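Local structure of glycerol dehydrogenase (Bacillus coagulans, 6CSJ) at residues A[298-301]-A[306-309]; A[278-283]-A[356-361]; A[86-91]-A[101-106]; A[26-31]-A[110-115]; A[207-212]-A[234-239]. The protein probably oxidises glycerol to dihydroxyacetone with NAD+, and as this engineered double mutant has acquired D-lactate dehydrogenase activity. The protein carries 2 engineered substitutions. All coordinates share one frame; numbering follows the deposited sequence.

Contacts 3 and 4 lie on one side of the chain's centre, contacts 1 and 2 on the opposite side. The former come first in sequence, contact 3 nested in the loop closed by contact 4; their centres are about 8 Å apart, and both rest on the parallel sheet through its neighbouring strands 87-92 and 111-115. Contact 5 follows, then contact 1 nested inside contact 2, all three among helices. Contacts 1 and 2, equally close, touch through Leu309 and Asp356, whereas the centres of contacts 2 and 4 are about 42 Å apart. Contact 5 lies between, its centre about 17 Å from that of contact 1. The split matches the alpha/beta and helical regions of iron-containing alcohol dehydrogenases.

Contact 1 (A[298-301]-A[306-309]); sequences SFCL and PVTL
No flat group lies between Cys300, Leu301 and Val307, which meet through aliphatic carbons alone; the aromatic ring of Phe299 takes no part and packs among Met169, Leu173, Gln210 and Ile211. Val307 divides its two methyls between consecutive helix residues. Its CG1 comes up against Cys300 CB at 3.5 Å, so the cysteine is met at its first carbon and not at the sulfur. Cys300 SG lies beside its own backbone N (chi1 -70°), which leaves that carbon presented to the valine. The second methyl, Val307 CG2, meets Leu301 CD2 at 4.0 Å; the two side chains cross at about a right angle and touch at the end of one leucine branch. Around these apolar contacts Lys363 of helix 345-365 lies against both Leu301 and Val307, while Val307 N is hydrogen-bonded to Asp311 OD2, fixing the backbone from which the valine reaches back. The arrangement is a loop following helix 290-303 that sets one valine back against the C-terminal part of that helix, within the helical domain of this dehydrogenase family.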
# COMPACT_ATOMS: atom_id res chain seq x y z
N SER A 298 2.04 7.25 -20.44
CA SER A 298 3.45 7.49 -20.74
C SER A 298 4.34 7.14 -19.54
O SER A 298 5.34 6.42 -19.68
CB SER A 298 3.67 8.94 -21.15
OG SER A 298 5.04 9.19 -21.43
N PHE A 299 3.98 7.65 -18.37
CA PHE A 299 4.68 7.29 -17.15
C PHE A 299 4.71 5.78 -16.91
O PHE A 299 5.76 5.22 -16.60
CB PHE A 299 4.09 7.99 -15.92
CG PHE A 299 4.63 7.46 -14.63
CD1 PHE A 299 5.94 7.76 -14.27
CD2 PHE A 299 3.88 6.60 -13.83
CE1 PHE A 299 6.48 7.24 -13.09
CE2 PHE A 299 4.42 6.08 -12.66
CZ PHE A 299 5.71 6.40 -12.29
N CYS A 300 3.55 5.12 -17.06
CA CYS A 300 3.45 3.67 -16.84
C CYS A 300 4.35 2.89 -17.80
O CYS A 300 5.06 1.97 -17.38
CB CYS A 300 1.99 3.19 -16.94
SG CYS A 300 0.88 3.70 -15.60
N LEU A 301 4.34 3.26 -19.07
CA LEU A 301 5.24 2.63 -20.05
C LEU A 301 6.72 2.86 -19.73
O LEU A 301 7.52 1.96 -19.92
CB LEU A 301 4.93 3.08 -21.48
CG LEU A 301 3.57 2.64 -22.01
CD1 LEU A 301 3.27 3.35 -23.32
CD2 LEU A 301 3.50 1.11 -22.18
N PRO A 306 1.53 -1.89 -15.97
CA PRO A 306 0.57 -2.32 -16.99
C PRO A 306 -0.44 -1.23 -17.39
O PRO A 306 -0.93 -0.49 -16.54
CB PRO A 306 -0.14 -3.50 -16.31
CG PRO A 306 -0.04 -3.20 -14.86
CD PRO A 306 1.29 -2.56 -14.67
N VAL A 307 -0.70 -1.13 -18.70
CA VAL A 307 -1.76 -0.24 -19.25
C VAL A 307 -2.80 -0.99 -20.11
O VAL A 307 -3.62 -0.35 -20.78
CB VAL A 307 -1.15 0.93 -20.06
CG1 VAL A 307 -0.26 1.77 -19.17
CG2 VAL A 307 -0.38 0.44 -21.29
N THR A 308 -2.77 -2.32 -20.10
CA THR A 308 -3.78 -3.14 -20.77
C THR A 308 -4.10 -4.34 -19.89
O THR A 308 -3.37 -4.65 -18.94
CB THR A 308 -3.29 -3.65 -22.14
OG1 THR A 308 -2.21 -4.57 -21.95
CG2 THR A 308 -2.83 -2.51 -23.02
N LEU A 309 -5.20 -5.02 -20.22
CA LEU A 309 -5.54 -6.30 -19.61
C LEU A 309 -4.51 -7.37 -19.98
O LEU A 309 -4.18 -8.22 -19.15
CB LEU A 309 -6.95 -6.74 -20.02
CG LEU A 309 -8.06 -5.88 -19.42
CD1 LEU A 309 -9.38 -6.16 -20.12
CD2 LEU A 309 -8.18 -6.10 -17.92

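Contact 2 (A[278-283]-A[356-361]); sequences GTLAQL and DSVGRY
Leu280 carries the contact, with more than half of the area buried between the two segments, and it is met across a shallow interface by Val358 and Gly359 of helix 345-365. The leucine extends from helix 271-285 with CG anti to the backbone N (chi1 -180°), which carries its two methyls to the side of Val358 and Gly359. The two branches then part company. Leu280 CD1 approaches Val358 CG1 at 4.5 Å, a loose meeting of methyl groups, while Leu280 CD2 comes within 4.4 Å of Gly359 N and so lies against bare backbone. The alpha carbons of Leu280 and Gly359, 8.4 Å apart, are the nearest pair of the two backbones. Since Gly359 carries no side chain, the leucine branch can look directly onto the helix surface at this point.

Other parts of the chain share the interface. The carbonyl oxygen of Val307 also packs on Leu280 CD2. Leu280 rests on Ile293 and Val297 of helix 290-303 as well, and Val358 reaches the same Ile293, so that the leucine and the valine are bridged from a third helix. Farther round helix 345-365, Asp356 turns away from the leucine and uses OD1 to accept a hydrogen bond from Leu309 N, tying the helix to the loop that follows helix 290-303. This is helix-to-helix packing by a single branched residue on a valine and glycine surface, part of the apolar packing between helices in the all-helical domain found in iron-containing alcohol dehydrogenases.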
# COMPACT_ATOMS: atom_id res chain seq x y z
N GLY A 278 -6.29 0.04 -13.01
CA GLY A 278 -7.52 0.60 -12.43
C GLY A 278 -7.57 2.12 -12.46
O GLY A 278 -8.64 2.70 -12.61
N THR A 279 -6.42 2.76 -12.34
CA THR A 279 -6.33 4.21 -12.45
C THR A 279 -6.67 4.67 -13.87
O THR A 279 -7.42 5.63 -14.04
CB THR A 279 -4.93 4.72 -12.05
OG1 THR A 279 -4.63 4.26 -10.73
CG2 THR A 279 -4.86 6.24 -12.11
N LEU A 280 -6.15 3.95 -14.87
CA LEU A 280 -6.45 4.27 -16.26
C LEU A 280 -7.95 4.13 -16.51
O LEU A 280 -8.56 5.00 -17.11
CB LEU A 280 -5.64 3.37 -17.21
CG LEU A 280 -5.84 3.58 -18.72
CD1 LEU A 280 -5.57 5.04 -19.09
CD2 LEU A 280 -4.97 2.63 -19.52
N ALA A 281 -8.54 3.04 -16.02
CA ALA A 281 -9.98 2.81 -16.09
C ALA A 281 -10.77 3.93 -15.39
O ALA A 281 -11.79 4.37 -15.93
CB ALA A 281 -10.35 1.45 -15.52
N GLN A 282 -10.31 4.39 -14.23
CA GLN A 282 -10.98 5.53 -13.58
C GLN A 282 -10.95 6.76 -14.47
O GLN A 282 -11.96 7.46 -14.59
CB GLN A 282 -10.41 5.88 -12.20
CG GLN A 282 -11.21 7.02 -11.57
CD GLN A 282 -10.84 7.36 -10.14
OE1 GLN A 282 -10.66 6.47 -9.31
NE2 GLN A 282 -10.76 8.65 -9.84
N LEU A 283 -9.82 7.02 -15.12
CA LEU A 283 -9.69 8.20 -15.97
C LEU A 283 -10.64 8.18 -17.19
O LEU A 283 -11.16 9.22 -17.59
CB LEU A 283 -8.23 8.40 -16.42
CG LEU A 283 -7.21 8.67 -15.31
CD1 LEU A 283 -5.81 8.76 -15.91
CD2 LEU A 283 -7.52 9.94 -14.55
N ASP A 356 -8.39 -0.61 -21.67
CA ASP A 356 -7.61 -1.59 -22.43
C ASP A 356 -7.37 -1.15 -23.88
O ASP A 356 -6.25 -1.25 -24.37
CB ASP A 356 -8.27 -2.98 -22.36
CG ASP A 356 -7.54 -4.01 -23.19
OD1 ASP A 356 -6.50 -4.54 -22.74
OD2 ASP A 356 -8.00 -4.29 -24.31
N SER A 357 -8.41 -0.63 -24.55
CA SER A 357 -8.25 -0.11 -25.93
C SER A 357 -7.31 1.10 -25.99
O SER A 357 -6.48 1.18 -26.88
CB SER A 357 -9.61 0.26 -26.56
OG SER A 357 -10.55 -0.80 -26.49
N VAL A 358 -7.45 2.03 -25.03
CA VAL A 358 -6.58 3.22 -24.95
C VAL A 358 -5.11 2.81 -24.72
O VAL A 358 -4.20 3.35 -25.36
CB VAL A 358 -7.06 4.21 -23.85
CG1 VAL A 358 -6.00 5.26 -23.52
CG2 VAL A 358 -8.33 4.92 -24.30
N GLY A 359 -4.89 1.86 -23.83
CA GLY A 359 -3.54 1.35 -23.57
C GLY A 359 -2.90 0.69 -24.78
O GLY A 359 -1.73 0.97 -25.09
N ARG A 360 -3.66 -0.17 -25.46
CA ARG A 360 -3.20 -0.81 -26.69
C ARG A 360 -2.88 0.24 -27.72
O ARG A 360 -1.83 0.19 -28.35
CB ARG A 360 -4.24 -1.82 -27.24
CG ARG A 360 -4.34 -3.10 -26.42
CD ARG A 360 -5.40 -4.03 -27.01
NE ARG A 360 -4.92 -4.77 -28.18
CZ ARG A 360 -5.08 -4.42 -29.46
NH1 ARG A 360 -5.73 -3.31 -29.80
NH2 ARG A 360 -4.59 -5.21 -30.41
N TYR A 361 -3.76 1.23 -27.85
CA TYR A 361 -3.60 2.31 -28.83
C TYR A 361 -2.29 3.06 -28.64
O TYR A 361 -1.56 3.26 -29.61
CB TYR A 361 -4.80 3.29 -28.78
CG TYR A 361 -4.62 4.54 -29.61
CD1 TYR A 361 -4.93 4.55 -30.97
CD2 TYR A 361 -4.12 5.71 -29.04
CE1 TYR A 361 -4.76 5.69 -31.75
CE2 TYR A 361 -3.94 6.85 -29.80
CZ TYR A 361 -4.26 6.84 -31.15
OH TYR A 361 -4.08 7.99 -31.89

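Contact 3 (A[86-91]-A[101-106]); sequences DVVVGI and KAVGYY
Val88 meets Val103 and Gly104 inside a beta-alpha-beta crossover, where strand 87-92 leads into helix 94-106 and the chain returns as the neighbouring parallel strand 111-115, as in the Rossmann-like dinucleotide-binding region of this family. The two valines cross obliquely, each offering one methyl to the other. Val88 CG2 and Val103 CG1 are 4.1 Å apart; each is the methyl anti to its own backbone N (chi1 168° at Val103), and these two meet between strand and helix. The other methyl of Val88 takes a different course: CG1 is aimed at the backbone of the helix and lies against the smooth surface left by Gly104.

That surface matters for the fit. A beta carbon at Gly104 would lie only about 3.3 Å from Val88 CG1, and the absence of a side chain there goes with the close approach of the two backbones, whose alpha carbons at Val88 and Gly104 are 6.1 Å apart. Val88 also packs on Ile35 of strand 32-36 and on Ile109 in the loop before strand 111-115, while Val103 reaches Cys77 of helix 70-82, so the pair is enclosed by neighbouring apolar side chains. Farther round the helix Lys101 points away from the strand and its NZ is held by the backbone oxygens of Ser125 and Leu127. The closest heavy-atom approach between the two segments is that of Val88 CG1 to Gly104 CA at 3.6 Å, with Gly104 N just beyond at 3.7 Å.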
# COMPACT_ATOMS: atom_id res chain seq x y z
N ASP A 86 6.03 -4.17 26.16
CA ASP A 86 5.20 -2.94 26.15
C ASP A 86 5.31 -2.12 24.84
O ASP A 86 4.88 -0.96 24.78
CB ASP A 86 5.53 -2.08 27.38
CG ASP A 86 6.98 -1.63 27.41
OD1 ASP A 86 7.78 -2.05 26.53
OD2 ASP A 86 7.34 -0.86 28.33
N VAL A 87 5.90 -2.72 23.80
CA VAL A 87 5.90 -2.16 22.44
C VAL A 87 6.12 -3.30 21.44
O VAL A 87 6.93 -4.20 21.68
CB VAL A 87 6.94 -1.01 22.26
CG1 VAL A 87 8.35 -1.46 22.61
CG2 VAL A 87 6.91 -0.46 20.84
N VAL A 88 5.39 -3.28 20.33
CA VAL A 88 5.48 -4.35 19.32
C VAL A 88 6.05 -3.78 18.02
O VAL A 88 5.74 -2.65 17.63
CB VAL A 88 4.13 -5.08 19.11
CG1 VAL A 88 2.99 -4.11 18.85
CG2 VAL A 88 4.24 -6.11 17.98
N VAL A 89 6.91 -4.56 17.37
CA VAL A 89 7.54 -4.17 16.12
C VAL A 89 7.27 -5.26 15.10
O VAL A 89 7.40 -6.44 15.40
CB VAL A 89 9.07 -3.98 16.28
CG1 VAL A 89 9.69 -3.51 14.97
CG2 VAL A 89 9.38 -3.02 17.42
N GLY A 90 6.89 -4.84 13.89
CA GLY A 90 6.78 -5.73 12.74
C GLY A 90 7.79 -5.31 11.70
O GLY A 90 7.94 -4.12 11.44
N ILE A 91 8.51 -6.28 11.13
CA ILE A 91 9.53 -6.03 10.12
C ILE A 91 9.30 -7.00 8.98
O ILE A 91 9.35 -8.21 9.17
CB ILE A 91 10.97 -6.21 10.69
CG1 ILE A 91 11.15 -5.44 12.02
CG2 ILE A 91 12.02 -5.73 9.67
CD1 ILE A 91 12.51 -5.60 12.66
N LYS A 101 0.35 -4.77 13.94
CA LYS A 101 -0.67 -3.76 14.27
C LYS A 101 -1.80 -4.39 15.09
O LYS A 101 -2.24 -3.81 16.08
CB LYS A 101 -1.25 -3.12 13.00
CG LYS A 101 -0.29 -2.34 12.12
CD LYS A 101 -1.02 -1.68 10.97
CE LYS A 101 -0.21 -1.71 9.68
NZ LYS A 101 -1.00 -1.19 8.52
N ALA A 102 -2.25 -5.56 14.65
CA ALA A 102 -3.26 -6.35 15.38
C ALA A 102 -2.81 -6.68 16.81
O ALA A 102 -3.58 -6.48 17.77
CB ALA A 102 -3.60 -7.63 14.62
N VAL A 103 -1.57 -7.16 16.96
CA VAL A 103 -1.01 -7.46 18.29
C VAL A 103 -0.99 -6.22 19.19
O VAL A 103 -1.31 -6.32 20.37
CB VAL A 103 0.41 -8.11 18.20
CG1 VAL A 103 1.10 -8.16 19.55
CG2 VAL A 103 0.31 -9.52 17.63
N GLY A 104 -0.61 -5.07 18.64
CA GLY A 104 -0.60 -3.84 19.41
C GLY A 104 -1.98 -3.41 19.85
O GLY A 104 -2.16 -2.90 20.96
N TYR A 105 -2.95 -3.61 18.97
CA TYR A 105 -4.37 -3.34 19.26
C TYR A 105 -4.90 -4.24 20.39
O TYR A 105 -5.42 -3.73 21.39
CB TYR A 105 -5.21 -3.50 17.99
CG TYR A 105 -6.70 -3.44 18.22
CD1 TYR A 105 -7.29 -2.33 18.85
CD2 TYR A 105 -7.53 -4.48 17.80
CE1 TYR A 105 -8.65 -2.28 19.08
CE2 TYR A 105 -8.90 -4.44 18.04
CZ TYR A 105 -9.45 -3.34 18.68
OH TYR A 105 -10.80 -3.29 18.90
N TYR A 106 -4.76 -5.55 20.23
CA TYR A 106 -5.26 -6.52 21.23
C TYR A 106 -4.56 -6.40 22.61
O TYR A 106 -5.24 -6.38 23.63
CB TYR A 106 -5.22 -7.97 20.70
CG TYR A 106 -6.22 -8.24 19.58
CD1 TYR A 106 -7.59 -8.11 19.79
CD2 TYR A 106 -5.80 -8.63 18.31
CE1 TYR A 106 -8.51 -8.34 18.77
CE2 TYR A 106 -6.71 -8.86 17.28
CZ TYR A 106 -8.06 -8.71 17.52
OH TYR A 106 -8.96 -8.95 16.51

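Contact 4 (A[26-31]-A[110-115]); sequences ERLGKK and PVIVAP
Leu28 lodges the end of one branch against Ile112, and this is the compact part of the contact: Leu28 CD1 lies 3.8 Å from Ile112 CG1 and 3.9 Å from Ile112 CD1, so a single methyl rests alongside the outer two carbons of the isoleucine chain. Ile112 CG1 stands beside its own backbone N (chi1 -60°), which brings this ethyl arm, and not the CG2 methyl, before the leucine. Ile112 is buried, flanked by Val89, Phe149 and Ile151, and Leu28 itself also leans on Val87 and Phe149.

The geometry places the last turn of helix 21-28, here only weakly bonded, over one face of the parallel sheet. Strand 111-115 presents Ile112 on that side, and the adjoining strand 87-92 does the same with Val87 and Val89; helix 94-106 packs on the opposite face, where it receives Val113. This three-layer alpha/beta/alpha arrangement is consistent with the Rossmann-like N-terminal domain of the family.

Toward the surface the packing slackens. The ring of Pro110, at the entry to the strand, touches Leu28 nearer its root, with Pro110 CG 4.1 Å from Leu28 CB, and both residues remain partly exposed. Farther along the chain, the carboxylate of Asp86 accepts hydrogen bonds from Lys30 N and Lys31 N.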
# COMPACT_ATOMS: atom_id res chain seq x y z
N GLU A 26 12.91 2.23 22.49
CA GLU A 26 13.15 2.86 23.82
C GLU A 26 12.32 4.13 24.08
O GLU A 26 12.01 4.42 25.23
CB GLU A 26 14.66 3.14 24.03
CG GLU A 26 15.57 1.91 24.19
CD GLU A 26 15.25 1.01 25.37
OE1 GLU A 26 14.58 1.46 26.33
OE2 GLU A 26 15.66 -0.17 25.31
N ARG A 27 11.96 4.89 23.04
CA ARG A 27 11.07 6.05 23.20
C ARG A 27 9.63 5.68 23.58
O ARG A 27 8.92 6.49 24.16
CB ARG A 27 11.02 6.89 21.92
CG ARG A 27 12.32 7.57 21.54
CD ARG A 27 12.10 8.52 20.39
NE ARG A 27 13.31 8.88 19.67
CZ ARG A 27 13.36 9.75 18.65
NH1 ARG A 27 12.26 10.38 18.23
NH2 ARG A 27 14.52 10.01 18.05
N LEU A 28 9.21 4.47 23.21
CA LEU A 28 7.84 3.98 23.45
C LEU A 28 7.71 3.02 24.62
O LEU A 28 6.65 2.98 25.24
CB LEU A 28 7.30 3.30 22.18
CG LEU A 28 7.21 4.22 20.97
CD1 LEU A 28 6.88 3.41 19.72
CD2 LEU A 28 6.20 5.33 21.21
N GLY A 29 8.74 2.22 24.89
CA GLY A 29 8.74 1.31 26.04
C GLY A 29 10.08 0.67 26.37
O GLY A 29 11.08 0.84 25.66
N LYS A 30 10.08 -0.08 27.48
CA LYS A 30 11.29 -0.74 27.99
C LYS A 30 11.61 -2.09 27.33
O LYS A 30 12.75 -2.51 27.37
CB LYS A 30 11.16 -0.91 29.51
CG LYS A 30 11.45 0.40 30.26
CD LYS A 30 10.38 1.48 30.25
CE LYS A 30 11.02 2.87 30.41
NZ LYS A 30 10.19 3.88 31.12
N LYS A 31 10.61 -2.74 26.74
CA LYS A 31 10.75 -4.11 26.23
C LYS A 31 10.00 -4.30 24.91
O LYS A 31 8.77 -4.30 24.88
CB LYS A 31 10.24 -5.09 27.30
CG LYS A 31 10.33 -6.57 26.95
CD LYS A 31 11.76 -7.07 26.98
CE LYS A 31 11.86 -8.49 26.43
NZ LYS A 31 11.25 -9.53 27.31
N PRO A 110 1.82 0.34 22.03
CA PRO A 110 2.19 1.04 20.79
C PRO A 110 2.89 0.13 19.78
O PRO A 110 3.42 -0.92 20.16
CB PRO A 110 3.11 2.17 21.26
CG PRO A 110 3.57 1.77 22.63
CD PRO A 110 2.45 0.96 23.21
N VAL A 111 2.87 0.53 18.51
CA VAL A 111 3.32 -0.30 17.39
C VAL A 111 4.35 0.43 16.53
O VAL A 111 4.22 1.64 16.29
CB VAL A 111 2.13 -0.69 16.49
CG1 VAL A 111 2.60 -1.61 15.37
CG2 VAL A 111 1.01 -1.29 17.30
N ILE A 112 5.35 -0.31 16.06
CA ILE A 112 6.31 0.15 15.06
C ILE A 112 6.22 -0.80 13.88
O ILE A 112 6.36 -2.01 14.04
CB ILE A 112 7.75 0.19 15.60
CG1 ILE A 112 7.83 1.13 16.81
CG2 ILE A 112 8.74 0.61 14.51
CD1 ILE A 112 9.23 1.36 17.36
N VAL A 113 5.97 -0.26 12.69
CA VAL A 113 6.00 -1.05 11.46
C VAL A 113 7.20 -0.60 10.66
O VAL A 113 7.46 0.59 10.52
CB VAL A 113 4.67 -0.97 10.65
CG1 VAL A 113 3.52 -1.53 11.48
CG2 VAL A 113 4.33 0.45 10.21
N ALA A 114 7.96 -1.59 10.18
CA ALA A 114 9.19 -1.35 9.45
C ALA A 114 9.18 -2.20 8.18
O ALA A 114 9.70 -3.31 8.18
CB ALA A 114 10.39 -1.68 10.33
N PRO A 115 8.58 -1.68 7.09
CA PRO A 115 8.53 -2.45 5.85
C PRO A 115 9.91 -2.67 5.27
O PRO A 115 10.77 -1.79 5.38
CB PRO A 115 7.69 -1.58 4.90
CG PRO A 115 7.04 -0.55 5.75
CD PRO A 115 7.92 -0.37 6.95

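Contact 5 (A[207-212]-A[234-239]); sequences YDTQIL and IEANTY
Two successive helices, 197-221 and 228-248, pack as a helical hairpin here, Gln210 of the first hydrogen-bonding Asn237 of the second; the short segments run 147° apart in direction with axes 9.5 Å from each other. Gln210 NE2 donates to Asn237 OD1 at 2.9 Å, a somewhat bent bond (143° at the hydrogen) that nonetheless meets the oxygen nearly along the C=O axis, while OD1 lies tilted 26° out of the Gln210 amide plane. The two amides lie close to parallel, although their side chains cross at about a right angle. A bend at chi2 carries the glutamine amide across to its partner and over Ala236, whose CB is 3.5 Å from NE2. Beside it, Thr209 CG2 rests on Ala236 CB at 3.9 Å, while Thr209 OG1 hydrogen-bonds Leu205 O in its own helix. The other end of the Asn237 amide is engaged too, ND2 donating to Ala118 O, which helps to fix its rotation. A leucine in place of Gln210 would probably leave the buried Asn237 OD1 without this donor. Ala172 of helix 162-173 packs on both side chains, beside this interhelical amide-amide hydrogen bond within the helical domain of an iron-containing alcohol dehydrogenase.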
# COMPACT_ATOMS: atom_id res chain seq x y z
N TYR A 207 1.32 12.21 -6.60
CA TYR A 207 1.25 12.08 -8.07
C TYR A 207 2.40 12.78 -8.79
O TYR A 207 3.09 12.18 -9.61
CB TYR A 207 -0.10 12.62 -8.61
CG TYR A 207 -0.18 12.54 -10.13
CD1 TYR A 207 -0.36 11.31 -10.77
CD2 TYR A 207 -0.02 13.68 -10.91
CE1 TYR A 207 -0.41 11.23 -12.15
CE2 TYR A 207 -0.06 13.61 -12.31
CZ TYR A 207 -0.25 12.39 -12.92
OH TYR A 207 -0.28 12.32 -14.28
N ASP A 208 2.60 14.05 -8.46
CA ASP A 208 3.69 14.85 -9.05
C ASP A 208 5.06 14.21 -8.85
O ASP A 208 5.90 14.25 -9.77
CB ASP A 208 3.72 16.25 -8.45
CG ASP A 208 2.52 17.10 -8.85
OD1 ASP A 208 1.78 16.72 -9.77
OD2 ASP A 208 2.32 18.17 -8.23
N THR A 209 5.29 13.64 -7.67
CA THR A 209 6.56 12.97 -7.36
C THR A 209 6.75 11.71 -8.22
O THR A 209 7.85 11.46 -8.69
CB THR A 209 6.68 12.62 -5.85
OG1 THR A 209 6.50 13.80 -5.05
CG2 THR A 209 8.03 12.02 -5.53
N GLN A 210 5.68 10.95 -8.46
CA GLN A 210 5.78 9.78 -9.34
C GLN A 210 6.21 10.19 -10.75
O GLN A 210 7.15 9.61 -11.30
CB GLN A 210 4.46 9.00 -9.42
CG GLN A 210 3.95 8.43 -8.11
CD GLN A 210 4.94 7.51 -7.41
OE1 GLN A 210 5.68 6.77 -8.07
NE2 GLN A 210 4.97 7.56 -6.07
N ILE A 211 5.56 11.22 -11.30
CA ILE A 211 5.84 11.69 -12.67
C ILE A 211 7.28 12.22 -12.79
O ILE A 211 8.01 11.82 -13.70
CB ILE A 211 4.81 12.78 -13.13
CG1 ILE A 211 3.37 12.23 -13.14
CG2 ILE A 211 5.16 13.35 -14.51
CD1 ILE A 211 3.17 10.94 -13.90
N LEU A 212 7.70 13.06 -11.85
CA LEU A 212 9.05 13.65 -11.88
C LEU A 212 10.19 12.68 -11.53
O LEU A 212 11.28 12.80 -12.10
CB LEU A 212 9.10 14.88 -10.94
CG LEU A 212 8.21 16.08 -11.36
CD1 LEU A 212 8.11 17.13 -10.26
CD2 LEU A 212 8.72 16.72 -12.66
N ILE A 234 10.21 6.44 -2.17
CA ILE A 234 9.85 5.67 -0.98
C ILE A 234 8.91 6.49 -0.08
O ILE A 234 7.91 5.95 0.39
CB ILE A 234 11.10 5.15 -0.24
CG1 ILE A 234 11.70 3.98 -1.06
CG2 ILE A 234 10.75 4.71 1.18
CD1 ILE A 234 13.02 3.46 -0.56
N GLU A 235 9.21 7.77 0.11
CA GLU A 235 8.33 8.67 0.87
C GLU A 235 6.96 8.78 0.17
O GLU A 235 5.91 8.68 0.84
CB GLU A 235 8.96 10.06 1.05
CG GLU A 235 8.14 10.96 1.98
CD GLU A 235 8.56 12.42 2.01
OE1 GLU A 235 9.75 12.75 1.73
OE2 GLU A 235 7.69 13.24 2.35
N ALA A 236 6.96 8.98 -1.15
CA ALA A 236 5.71 9.09 -1.91
C ALA A 236 4.85 7.82 -1.89
O ALA A 236 3.64 7.88 -1.68
CB ALA A 236 6.00 9.52 -3.34
N ASN A 237 5.50 6.68 -2.11
CA ASN A 237 4.85 5.36 -2.06
C ASN A 237 4.25 5.02 -0.70
O ASN A 237 3.32 4.22 -0.63
CB ASN A 237 5.83 4.25 -2.44
CG ASN A 237 6.15 4.22 -3.93
OD1 ASN A 237 5.75 5.12 -4.68
ND2 ASN A 237 6.87 3.18 -4.36
N THR A 238 4.77 5.60 0.38
CA THR A 238 4.41 5.20 1.73
C THR A 238 3.66 6.30 2.49
O THR A 238 2.48 6.15 2.79
CB THR A 238 5.67 4.76 2.51
OG1 THR A 238 6.42 3.84 1.70
CG2 THR A 238 5.28 4.06 3.81
N TYR A 239 4.32 7.41 2.80
CA TYR A 239 3.64 8.44 3.58
C TYR A 239 2.62 9.20 2.75
O TYR A 239 1.44 9.22 3.09
CB TYR A 239 4.63 9.41 4.22
CG TYR A 239 3.98 10.30 5.26
CD1 TYR A 239 3.75 9.82 6.54
CD2 TYR A 239 3.58 11.60 4.98
CE1 TYR A 239 3.13 10.58 7.51
CE2 TYR A 239 2.98 12.39 5.97
CZ TYR A 239 2.75 11.86 7.23
OH TYR A 239 2.15 12.58 8.23